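Side-chain contact in glycerol trinitrate reductase (Agrobacterium tumefaciens, PDB 5EPD), which probably acts as an FMN-dependent oxidoreductase of the old yellow enzyme family that reduces glycerol trinitrate, here crystallised in its FMN-free form: residues Val193-Ala198 with Ala234-Glu239. Residues are numbered along the deposited sequence; the frame is centred on the assembly and turned at random.
Sequences VEVHGA and AAVAQE
Glu194 OE2 is hydrogen-bonded to both Tyr281 OH and His283 ND1 inside the barrel, while Val193 and Val195 of the same strand face outward onto Val236 of helix 227-240. Between residues 193-198 and 234-239 the contact is made by valine methyl groups. Val193 CG2 lies 3.6 Å from Val236 CG1, the two branches reaching toward each other tip to tip. Val236 CG1 stands anti to its own backbone N (chi1 168°), which extends this branch from the helix toward the strand. Its other branch turns to the next outward residue, where Val236 CG2 is a looser 4.3 Å from Val195 CG2. One helix residue thus spans two strand positions and supplies about half of the 97 Å² buried here. Val236 also touches Ala182 of helix 171-187 and Thr245 of strand 245-249. Beyond the packed valines, the strand leads to His196, whose ND1 accepts a weak bond from Ala198 N at 3.4 Å. Strand 193-196, helix 227-240 and the neighbouring parallel strand 245-249 form a beta-alpha-beta crossover, its helix packed outside the eight-stranded TIM barrel of the old yellow enzyme family.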
loop_
_atom_site.group_PDB
_atom_site.type_symbol
_atom_site.label_atom_id
_atom_site.label_comp_id
_atom_site.label_asym_id
_atom_site.label_seq_id
_atom_site.Cartn_x
_atom_site.Cartn_y
_atom_site.Cartn_z
ATOM N N VAL A 193 6.280 -8.087 -1.823
ATOM C CA VAL A 193 5.890 -6.895 -1.067
ATOM C C VAL A 193 5.717 -5.664 -1.940
ATOM O O VAL A 193 6.219 -5.594 -3.079
ATOM C CB VAL A 193 6.926 -6.523 0.004
ATOM C CG1 VAL A 193 7.102 -7.676 0.988
ATOM C CG2 VAL A 193 8.251 -6.131 -0.652
ATOM N N GLU A 194 5.021 -4.685 -1.373
ATOM C CA GLU A 194 4.843 -3.388 -2.002
ATOM C C GLU A 194 5.252 -2.297 -0.999
ATOM O O GLU A 194 4.605 -2.083 -0.000
ATOM C CB GLU A 194 3.394 -3.187 -2.434
ATOM C CG GLU A 194 3.216 -1.857 -3.124
ATOM C CD GLU A 194 1.815 -1.596 -3.574
ATOM O OE1 GLU A 194 1.154 -0.742 -2.933
ATOM O OE2 GLU A 194 1.395 -2.227 -4.569
ATOM N N VAL A 195 6.341 -1.609 -1.282
ATOM C CA VAL A 195 6.825 -0.507 -0.448
ATOM C C VAL A 195 5.802 0.642 -0.517
ATOM O O VAL A 195 5.455 1.109 -1.619
ATOM C CB VAL A 195 8.248 -0.066 -0.933
ATOM C CG1 VAL A 195 8.747 1.188 -0.209
ATOM C CG2 VAL A 195 9.240 -1.212 -0.740
ATOM N N HIS A 196 5.291 1.093 0.630
ATOM C CA HIS A 196 4.353 2.230 0.593
ATOM C C HIS A 196 5.123 3.582 0.436
ATOM O O HIS A 196 5.590 4.202 1.429
ATOM C CB HIS A 196 3.406 2.236 1.816
ATOM C CG HIS A 196 2.129 3.017 1.610
ATOM N ND1 HIS A 196 1.949 3.925 0.581
ATOM C CD2 HIS A 196 0.980 3.034 2.329
ATOM C CE1 HIS A 196 0.738 4.446 0.658
ATOM N NE2 HIS A 196 0.127 3.922 1.712
ATOM N N GLY A 197 5.241 4.029 -0.823
ATOM C CA GLY A 197 5.946 5.276 -1.154
ATOM C C GLY A 197 5.008 6.448 -1.440
ATOM O O GLY A 197 5.453 7.481 -1.981
ATOM N N ALA A 198 3.736 6.312 -1.018
ATOM C CA ALA A 198 2.632 7.233 -1.391
ATOM C C ALA A 198 1.881 7.790 -0.201
ATOM O O ALA A 198 2.175 7.465 0.968
ATOM C CB ALA A 198 1.635 6.503 -2.293
ATOM N N ALA A 234 15.813 -0.401 -2.715
ATOM C CA ALA A 234 17.039 -1.126 -3.082
ATOM C C ALA A 234 17.378 -2.245 -2.074
ATOM O O ALA A 234 17.776 -3.359 -2.468
ATOM C CB ALA A 234 18.210 -0.141 -3.214
ATOM N N ALA A 235 17.219 -1.933 -0.779
ATOM C CA ALA A 235 17.472 -2.887 0.298
ATOM C C ALA A 235 16.444 -4.011 0.316
ATOM O O ALA A 235 16.795 -5.159 0.560
ATOM C CB ALA A 235 17.494 -2.176 1.632
ATOM N N VAL A 236 15.179 -3.676 0.081
ATOM C CA VAL A 236 14.120 -4.669 0.011
ATOM C C VAL A 236 14.342 -5.567 -1.204
ATOM O O VAL A 236 14.245 -6.779 -1.101
ATOM C CB VAL A 236 12.720 -4.007 -0.061
ATOM C CG1 VAL A 236 11.643 -5.027 -0.424
ATOM C CG2 VAL A 236 12.376 -3.334 1.258
ATOM N N ALA A 237 14.644 -4.961 -2.350
ATOM C CA ALA A 237 14.902 -5.719 -3.570
ATOM C C ALA A 237 16.074 -6.689 -3.407
ATOM O O ALA A 237 16.025 -7.802 -3.924
ATOM C CB ALA A 237 15.150 -4.778 -4.742
ATOM N N GLN A 238 17.121 -6.277 -2.690
ATOM C CA GLN A 238 18.289 -7.153 -2.486
ATOM C C GLN A 238 17.967 -8.309 -1.555
ATOM O O GLN A 238 18.301 -9.456 -1.847
ATOM C CB GLN A 238 19.501 -6.385 -1.954
ATOM C CG GLN A 238 20.618 -6.213 -2.972
ATOM C CD GLN A 238 21.913 -5.829 -2.305
ATOM O OE1 GLN A 238 22.467 -4.758 -2.566
ATOM N NE2 GLN A 238 22.388 -6.682 -1.404
ATOM N N GLU A 239 17.315 -7.997 -0.444
ATOM C CA GLU A 239 16.918 -9.000 0.516
ATOM C C GLU A 239 16.141 -10.150 -0.115
ATOM O O GLU A 239 16.421 -11.309 0.194
ATOM C CB GLU A 239 16.054 -8.365 1.610
ATOM C CG GLU A 239 15.593 -9.328 2.712
ATOM C CD GLU A 239 16.744 -9.946 3.481
ATOM O OE1 GLU A 239 17.783 -9.271 3.610
ATOM O OE2 GLU A 239 16.606 -11.099 3.957
#